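Local coordinates for protein glyceraldehyde-3-phosphate dehydrogenase (Sulfolobus solfataricus, PDB 1B7G) that oxidises D-glyceraldehyde 3-phosphate to its acyl phosphate in glycolysis, using NADP in preference to NAD as cofactor, at residues D235-L240 / I246-S251; A259-V264 / M279-S284. The protein carries 1 engineered substitution. All coordinates share one frame; numbering follows the deposited sequence.

Interaction 1. Residues D235-L240 / I246-S251; sequences DILSVL and IVLISS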
ATOM      1  N   ASP A 235     -33.487  -5.229  -9.181  1.00 38.89           N
ATOM      2  CA  ASP A 235     -33.343  -6.397  -8.301  1.00 41.41           C
ATOM      3  C   ASP A 235     -31.928  -6.951  -8.273  1.00 40.45           C
ATOM      4  O   ASP A 235     -31.447  -7.328  -7.190  1.00 40.26           O
ATOM      5  CB  ASP A 235     -34.369  -7.469  -8.704  1.00 44.48           C
ATOM      6  CG  ASP A 235     -35.769  -6.945  -8.333  1.00 56.02           C
ATOM      7  OD1 ASP A 235     -35.844  -6.038  -7.465  1.00 48.74           O
ATOM      8  OD2 ASP A 235     -36.745  -7.435  -8.907  1.00 49.43           O
ATOM      9  N   ILE A 236     -31.221  -6.910  -9.401  1.00 37.53           N
ATOM     10  CA  ILE A 236     -29.820  -7.379  -9.418  1.00 33.37           C
ATOM     11  C   ILE A 236     -28.946  -6.436  -8.600  1.00 31.78           C
ATOM     12  O   ILE A 236     -28.084  -6.788  -7.813  1.00 32.69           O
ATOM     13  CB  ILE A 236     -29.309  -7.348 -10.878  1.00 32.43           C
ATOM     14  CG1 ILE A 236     -30.094  -8.362 -11.719  1.00 37.31           C
ATOM     15  CG2 ILE A 236     -27.818  -7.599 -10.971  1.00 37.07           C
ATOM     16  CD1 ILE A 236     -30.097  -9.760 -11.136  1.00 27.11           C
ATOM     17  N   LEU A 237     -29.210  -5.151  -8.819  1.00 27.93           N
ATOM     18  CA  LEU A 237     -28.497  -4.071  -8.193  1.00 33.33           C
ATOM     19  C   LEU A 237     -28.736  -4.104  -6.694  1.00 33.56           C
ATOM     20  O   LEU A 237     -27.811  -3.967  -5.895  1.00 33.42           O
ATOM     21  CB  LEU A 237     -28.939  -2.711  -8.777  1.00 33.51           C
ATOM     22  CG  LEU A 237     -28.266  -1.483  -8.139  1.00 40.20           C
ATOM     23  CD1 LEU A 237     -26.753  -1.585  -8.275  1.00 32.27           C
ATOM     24  CD2 LEU A 237     -28.763  -0.182  -8.753  1.00 40.37           C
ATOM     25  N   SER A 238     -30.011  -4.352  -6.325  1.00 33.76           N
ATOM     26  CA  SER A 238     -30.293  -4.407  -4.878  1.00 32.86           C
ATOM     27  C   SER A 238     -29.610  -5.560  -4.213  1.00 26.79           C
ATOM     28  O   SER A 238     -29.059  -5.358  -3.100  1.00 32.42           O
ATOM     29  CB  SER A 238     -31.810  -4.369  -4.642  1.00 38.27           C
ATOM     30  OG  SER A 238     -32.124  -5.055  -3.451  1.00 47.02           O
ATOM     31  N   VAL A 239     -29.456  -6.763  -4.795  1.00 29.22           N
ATOM     32  CA  VAL A 239     -28.729  -7.780  -4.043  1.00 28.23           C
ATOM     33  C   VAL A 239     -27.237  -7.433  -4.036  1.00 32.81           C
ATOM     34  O   VAL A 239     -26.537  -7.643  -3.047  1.00 34.54           O
ATOM     35  CB  VAL A 239     -28.848  -9.240  -4.460  1.00 29.12           C
ATOM     36  CG1 VAL A 239     -30.187  -9.839  -4.073  1.00 46.02           C
ATOM     37  CG2 VAL A 239     -28.586  -9.474  -5.943  1.00 31.73           C
ATOM     38  N   LEU A 240     -26.752  -6.931  -5.172  1.00 26.58           N
ATOM     39  CA  LEU A 240     -25.309  -6.642  -5.261  1.00 29.92           C
ATOM     40  C   LEU A 240     -24.918  -5.550  -4.296  1.00 26.75           C
ATOM     41  O   LEU A 240     -23.791  -5.541  -3.812  1.00 27.41           O
ATOM     42  CB  LEU A 240     -24.913  -6.312  -6.724  1.00 22.53           C
ATOM     43  CG  LEU A 240     -25.005  -7.469  -7.690  1.00 25.41           C
ATOM     44  CD1 LEU A 240     -24.567  -7.089  -9.123  1.00 25.18           C
ATOM     45  CD2 LEU A 240     -24.204  -8.680  -7.227  1.00 25.24           C
ATOM     46  N   ILE A 246     -18.952  -8.330  -1.213  1.00 23.60           N
ATOM     47  CA  ILE A 246     -19.174  -7.719  -2.519  1.00 25.46           C
ATOM     48  C   ILE A 246     -19.336  -6.226  -2.276  1.00 26.64           C
ATOM     49  O   ILE A 246     -20.133  -5.823  -1.412  1.00 27.41           O
ATOM     50  CB  ILE A 246     -20.399  -8.240  -3.263  1.00 22.92           C
ATOM     51  CG1 ILE A 246     -20.234  -9.705  -3.685  1.00 20.76           C
ATOM     52  CG2 ILE A 246     -20.684  -7.387  -4.517  1.00 18.45           C
ATOM     53  CD1 ILE A 246     -21.512 -10.335  -4.266  1.00 20.16           C
ATOM     54  N   VAL A 247     -18.582  -5.391  -2.968  1.00 24.46           N
ATOM     55  CA  VAL A 247     -18.803  -3.942  -2.849  1.00 18.92           C
ATOM     56  C   VAL A 247     -19.092  -3.379  -4.260  1.00 22.14           C
ATOM     57  O   VAL A 247     -18.716  -3.996  -5.255  1.00 19.09           O
ATOM     58  CB  VAL A 247     -17.654  -3.172  -2.214  1.00 23.27           C
ATOM     59  CG1 VAL A 247     -17.544  -3.473  -0.719  1.00 26.27           C
ATOM     60  CG2 VAL A 247     -16.311  -3.429  -2.893  1.00 18.58           C
ATOM     61  N   LEU A 248     -19.676  -2.211  -4.326  1.00 21.01           N
ATOM     62  CA  LEU A 248     -19.989  -1.570  -5.598  1.00 25.57           C
ATOM     63  C   LEU A 248     -19.043  -0.362  -5.730  1.00 27.76           C
ATOM     64  O   LEU A 248     -18.657   0.224  -4.708  1.00 22.88           O
ATOM     65  CB  LEU A 248     -21.440  -1.121  -5.705  1.00 24.41           C
ATOM     66  CG  LEU A 248     -22.484  -2.241  -5.832  1.00 32.60           C
ATOM     67  CD1 LEU A 248     -23.892  -1.683  -5.886  1.00 24.10           C
ATOM     68  CD2 LEU A 248     -22.242  -3.099  -7.082  1.00 30.87           C
ATOM     69  N   ILE A 249     -18.623  -0.124  -6.955  1.00 26.36           N
ATOM     70  CA  ILE A 249     -17.751   1.028  -7.278  1.00 27.38           C
ATOM     71  C   ILE A 249     -18.534   1.927  -8.247  1.00 25.16           C
ATOM     72  O   ILE A 249     -18.846   1.488  -9.376  1.00 26.64           O
ATOM     73  CB  ILE A 249     -16.502   0.545  -8.037  1.00 26.75           C
ATOM     74  CG1 ILE A 249     -15.763  -0.561  -7.325  1.00 24.41           C
ATOM     75  CG2 ILE A 249     -15.579   1.723  -8.400  1.00 24.26           C
ATOM     76  CD1 ILE A 249     -15.223  -0.349  -5.944  1.00 19.79           C
ATOM     77  N   SER A 250     -18.896   3.107  -7.826  1.00 31.56           N
ATOM     78  CA  SER A 250     -19.626   4.075  -8.622  1.00 27.99           C
ATOM     79  C   SER A 250     -18.676   4.814  -9.564  1.00 31.18           C
ATOM     80  O   SER A 250     -17.466   4.656  -9.488  1.00 24.09           O
ATOM     81  CB  SER A 250     -20.338   5.086  -7.705  1.00 30.53           C
ATOM     82  OG  SER A 250     -19.450   6.092  -7.229  1.00 30.40           O
ATOM     83  N   SER A 251     -19.227   5.700 -10.391  1.00 28.71           N
ATOM     84  CA  SER A 251     -18.355   6.530 -11.252  1.00 31.82           C
ATOM     85  C   SER A 251     -18.435   7.970 -10.770  1.00 31.19           C
ATOM     86  O   SER A 251     -18.201   8.909 -11.513  1.00 31.93           O
ATOM     87  CB  SER A 251     -18.908   6.422 -12.693  1.00 29.54           C
ATOM     88  OG  SER A 251     -20.271   6.821 -12.655  1.00 34.01           O
TER
HETATM   89  O   HOH W   1     -22.966  -5.456  -1.306  1.00 26.87           O

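Interaction 2. Residues A259-V264 / M279-S284; sequences AELVEV and MIFSDS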
ATOM      1  N   ALA A 259      -5.704   0.848  -9.819  1.00 23.13           N
ATOM      2  CA  ALA A 259      -4.757   1.656  -9.061  1.00 26.06           C
ATOM      3  C   ALA A 259      -5.452   2.692  -8.175  1.00 22.03           C
ATOM      4  O   ALA A 259      -4.985   2.966  -7.071  1.00 25.19           O
ATOM      5  CB  ALA A 259      -3.730   2.338 -10.009  1.00 20.61           C
ATOM      6  N   GLU A 260      -6.547   3.302  -8.605  1.00 18.46           N
ATOM      7  CA  GLU A 260      -7.313   4.232  -7.798  1.00 24.66           C
ATOM      8  C   GLU A 260      -8.051   3.524  -6.671  1.00 27.28           C
ATOM      9  O   GLU A 260      -8.230   4.113  -5.594  1.00 25.79           O
ATOM     10  CB  GLU A 260      -8.334   5.005  -8.686  1.00 19.04           C
ATOM     11  CG  GLU A 260      -7.521   5.974  -9.586  1.00 33.61           C
ATOM     12  CD  GLU A 260      -8.342   6.519 -10.730  1.00 30.87           C
ATOM     13  OE1 GLU A 260      -9.394   5.908 -11.088  1.00 27.71           O
ATOM     14  OE2 GLU A 260      -7.953   7.567 -11.292  1.00 36.44           O
ATOM     15  N   LEU A 261      -8.427   2.261  -6.899  1.00 25.36           N
ATOM     16  CA  LEU A 261      -9.064   1.466  -5.840  1.00 26.24           C
ATOM     17  C   LEU A 261      -8.012   1.127  -4.792  1.00 27.75           C
ATOM     18  O   LEU A 261      -8.336   1.241  -3.609  1.00 26.97           O
ATOM     19  CB  LEU A 261      -9.752   0.216  -6.409  1.00 21.62           C
ATOM     20  CG  LEU A 261     -10.997   0.535  -7.272  1.00 21.07           C
ATOM     21  CD1 LEU A 261     -11.511  -0.685  -7.994  1.00 28.17           C
ATOM     22  CD2 LEU A 261     -12.098   1.172  -6.437  1.00 29.23           C
ATOM     23  N   VAL A 262      -6.774   0.803  -5.200  1.00 22.99           N
ATOM     24  CA  VAL A 262      -5.703   0.553  -4.201  1.00 26.02           C
ATOM     25  C   VAL A 262      -5.533   1.828  -3.372  1.00 26.56           C
ATOM     26  O   VAL A 262      -5.434   1.817  -2.161  1.00 28.20           O
ATOM     27  CB  VAL A 262      -4.370   0.162  -4.816  1.00 23.81           C
ATOM     28  CG1 VAL A 262      -3.187   0.091  -3.808  1.00 21.73           C
ATOM     29  CG2 VAL A 262      -4.467  -1.209  -5.484  1.00 26.70           C
ATOM     30  N   GLU A 263      -5.520   2.973  -4.045  1.00 25.70           N
ATOM     31  CA  GLU A 263      -5.458   4.242  -3.392  1.00 26.50           C
ATOM     32  C   GLU A 263      -6.601   4.446  -2.392  1.00 29.51           C
ATOM     33  O   GLU A 263      -6.324   4.911  -1.295  1.00 27.18           O
ATOM     34  CB  GLU A 263      -5.449   5.430  -4.372  1.00 22.95           C
ATOM     35  CG  GLU A 263      -4.859   6.675  -3.721  1.00 24.95           C
ATOM     36  CD  GLU A 263      -3.379   6.741  -3.543  1.00 26.30           C
ATOM     37  OE1 GLU A 263      -2.596   5.806  -3.812  1.00 29.75           O
ATOM     38  OE2 GLU A 263      -2.915   7.799  -3.040  1.00 28.49           O
ATOM     39  N   VAL A 264      -7.836   4.187  -2.771  1.00 25.23           N
ATOM     40  CA  VAL A 264      -8.968   4.304  -1.851  1.00 30.46           C
ATOM     41  C   VAL A 264      -8.690   3.541  -0.555  1.00 26.87           C
ATOM     42  O   VAL A 264      -8.933   4.055   0.542  1.00 25.84           O
ATOM     43  CB  VAL A 264     -10.275   3.794  -2.476  1.00 27.45           C
ATOM     44  CG1 VAL A 264     -11.366   3.581  -1.407  1.00 27.80           C
ATOM     45  CG2 VAL A 264     -10.749   4.789  -3.535  1.00 23.39           C
ATOM     46  N   MET A 279     -15.170  -6.258  -6.200  1.00 19.65           N
ATOM     47  CA  MET A 279     -15.430  -4.868  -6.508  1.00 21.44           C
ATOM     48  C   MET A 279     -16.194  -4.706  -7.831  1.00 25.18           C
ATOM     49  O   MET A 279     -15.569  -4.748  -8.904  1.00 21.27           O
ATOM     50  CB  MET A 279     -14.122  -4.062  -6.591  1.00 19.79           C
ATOM     51  CG  MET A 279     -13.424  -3.823  -5.261  1.00 22.69           C
ATOM     52  SD  MET A 279     -11.641  -3.589  -5.427  1.00 21.73           S
ATOM     53  CE  MET A 279     -11.031  -5.223  -5.402  1.00 14.67           C
ATOM     54  N   ILE A 280     -17.522  -4.658  -7.777  1.00 25.48           N
ATOM     55  CA  ILE A 280     -18.319  -4.597  -9.001  1.00 24.93           C
ATOM     56  C   ILE A 280     -18.505  -3.152  -9.447  1.00 28.39           C
ATOM     57  O   ILE A 280     -18.914  -2.294  -8.665  1.00 23.61           O
ATOM     58  CB  ILE A 280     -19.701  -5.250  -8.831  1.00 27.17           C
ATOM     59  CG1 ILE A 280     -19.541  -6.744  -8.536  1.00 25.27           C
ATOM     60  CG2 ILE A 280     -20.564  -5.020 -10.085  1.00 20.72           C
ATOM     61  CD1 ILE A 280     -20.812  -7.484  -8.227  1.00 27.91           C
ATOM     62  N   PHE A 281     -18.165  -2.894 -10.709  1.00 26.61           N
ATOM     63  CA  PHE A 281     -18.363  -1.561 -11.288  1.00 25.54           C
ATOM     64  C   PHE A 281     -19.833  -1.351 -11.584  1.00 25.73           C
ATOM     65  O   PHE A 281     -20.410  -2.036 -12.438  1.00 27.84           O
ATOM     66  CB  PHE A 281     -17.495  -1.413 -12.569  1.00 19.26           C
ATOM     67  CG  PHE A 281     -16.034  -1.326 -12.155  1.00 21.65           C
ATOM     68  CD1 PHE A 281     -15.290  -2.469 -11.935  1.00 18.33           C
ATOM     69  CD2 PHE A 281     -15.466  -0.075 -11.943  1.00 24.84           C
ATOM     70  CE1 PHE A 281     -13.974  -2.370 -11.560  1.00 26.09           C
ATOM     71  CE2 PHE A 281     -14.136   0.029 -11.541  1.00 27.02           C
ATOM     72  CZ  PHE A 281     -13.414  -1.122 -11.342  1.00 18.84           C
ATOM     73  N   SER A 282     -20.484  -0.506 -10.781  1.00 28.91           N
ATOM     74  CA  SER A 282     -21.909  -0.299 -10.854  1.00 33.10           C
ATOM     75  C   SER A 282     -22.431   0.259 -12.163  1.00 30.04           C
ATOM     76  O   SER A 282     -23.497  -0.231 -12.604  1.00 23.56           O
ATOM     77  CB  SER A 282     -22.439   0.555  -9.678  1.00 39.31           C
ATOM     78  OG  SER A 282     -22.081   1.905  -9.807  1.00 36.22           O
ATOM     79  N   ASP A 283     -21.639   0.991 -12.926  1.00 28.73           N
ATOM     80  CA  ASP A 283     -22.039   1.412 -14.263  1.00 30.53           C
ATOM     81  C   ASP A 283     -21.938   0.257 -15.253  1.00 30.11           C
ATOM     82  O   ASP A 283     -22.514   0.391 -16.335  1.00 27.00           O
ATOM     83  CB  ASP A 283     -21.114   2.542 -14.763  1.00 32.32           C
ATOM     84  CG  ASP A 283     -21.453   3.891 -14.184  1.00 37.65           C
ATOM     85  OD1 ASP A 283     -22.332   3.991 -13.304  1.00 42.29           O
ATOM     86  OD2 ASP A 283     -20.838   4.898 -14.603  1.00 41.62           O
ATOM     87  N   SER A 284     -21.257  -0.825 -14.891  1.00 25.65           N
ATOM     88  CA  SER A 284     -21.085  -1.980 -15.717  1.00 22.75           C
ATOM     89  C   SER A 284     -22.370  -2.922 -15.732  1.00 23.93           C
ATOM     90  O   SER A 284     -22.457  -3.734 -16.632  1.00 25.06           O
ATOM     91  CB  SER A 284     -19.880  -2.828 -15.389  1.00 28.02           C
ATOM     92  OG  SER A 284     -20.081  -3.728 -14.330  1.00 25.80           O
TER

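Interaction 1. Residues D235-L240 / I246-S251
A helix-turn-strand connection in the C-terminal domain is held together here by three leucines and an isoleucine: Leu-237 and Leu-240 near the end of helix 233-241 meet Ile-246 and Leu-248 of strand 246-249, which pairs with strand 278-288 and, through the backbone of Leu-248, with Gly-337 and Leu-339 near the C terminus. The axes pass 9.5 Å apart, their N-to-C directions at 119°, so the helix lies slanted over the strand. Leu-237 offers Leu-248 a methyl, and Leu-240 its CB and carbonyl oxygen. The isobutyl fork of Leu-248 straddles them. Its CD1 branch meets CD1 of Leu-237 at 3.7 Å, the two side chains crossing at a slant, while the CD2 branch lies 4.2 Å from CB of Leu-240, and CG is 4.1 Å from Leu-240 O. Leu-237 makes this reach because its CG is anti to the backbone N (chi1 178°), which carries CD1 out toward the strand although the side chain leaves the helix at its flank. Ile-246 approaches the last helical turn: its CG2 comes within 3.7 Å of Leu-240 O, and its CD1 lies 4.3 Å from Leu-240 CD2. Leu-240 also packs on Ile-280 and Ile-285 of strand 278-288, and Ile-246 shares Ile-280 with it, which extends this layer on to the neighbouring strand.

A water at the turn, 2.6 Å from Leu-240 O and 2.9 Å from Ile-246 O, can donate to either carbonyl, though other acceptors may compete for its protons. The side-chain grip is one of shape and apolar burial, without the directional constraint of a polar bond; the polar element is this water near both carbonyl oxygens.

Interaction 2. Residues A259-V264 / M279-S284
Leu-261 of helix 258-267 packs on Met-279 and Phe-281 of strand 278-288, within a beta-alpha-beta unit that begins at strand 246-249. The tight part is small and wholly apolar. One methyl, Leu-261 CD1, touches two side chains that lie two residues apart on the strand: Met-279 SD lies 3.9 Å from it, and Phe-281 CZ is equally close. The leucine and methionine chains lie alongside, pointing opposite ways, and the thioether turns near its end (chi3 -86°). The phenyl ring reaches in from the strand side, with CZ nearest and the methyl oblique to the ring. Met-279 is also about 8 Å, side chain to side chain, from the catalytic-site residue His-219.

Away from these three side chains, Glu-260 and Val-262 are partly exposed, whereas Glu-263 is buried against the second subunit, its OE2 in a salt bridge with Lys-14 NZ of that subunit. At 282-284 the backbone has helical torsions and Asp-283 is exposed. There Phe-281 O accepts hydrogen bonds from both Ser-284 N and Ser-284 OG, the hydroxyl lying 2.6 Å from the oxygen, on a lone pair in the carbonyl plane.

Along the chain the two contacts stand in series. Helix 233-241 leads through four residues into strand 246-249, and interaction 1 closes that short loop. The chain then enters helix 258-267 and, after 14 further residues between the segments, comes back at 279-284, where interaction 2 closes the longer loop. They neither nest nor cross. Strands 246-249 and 278-288 are parallel neighbours, tied by the probable hydrogen bonds Val-247 O to Ile-280 N (2.9 Å) and Ile-249 N to Ile-280 O (2.8 Å). Helix 233-241 packs on the sheet face bearing Leu-248 and Ile-280, helix 258-267 on the opposite face bearing Ile-249 and Met-279.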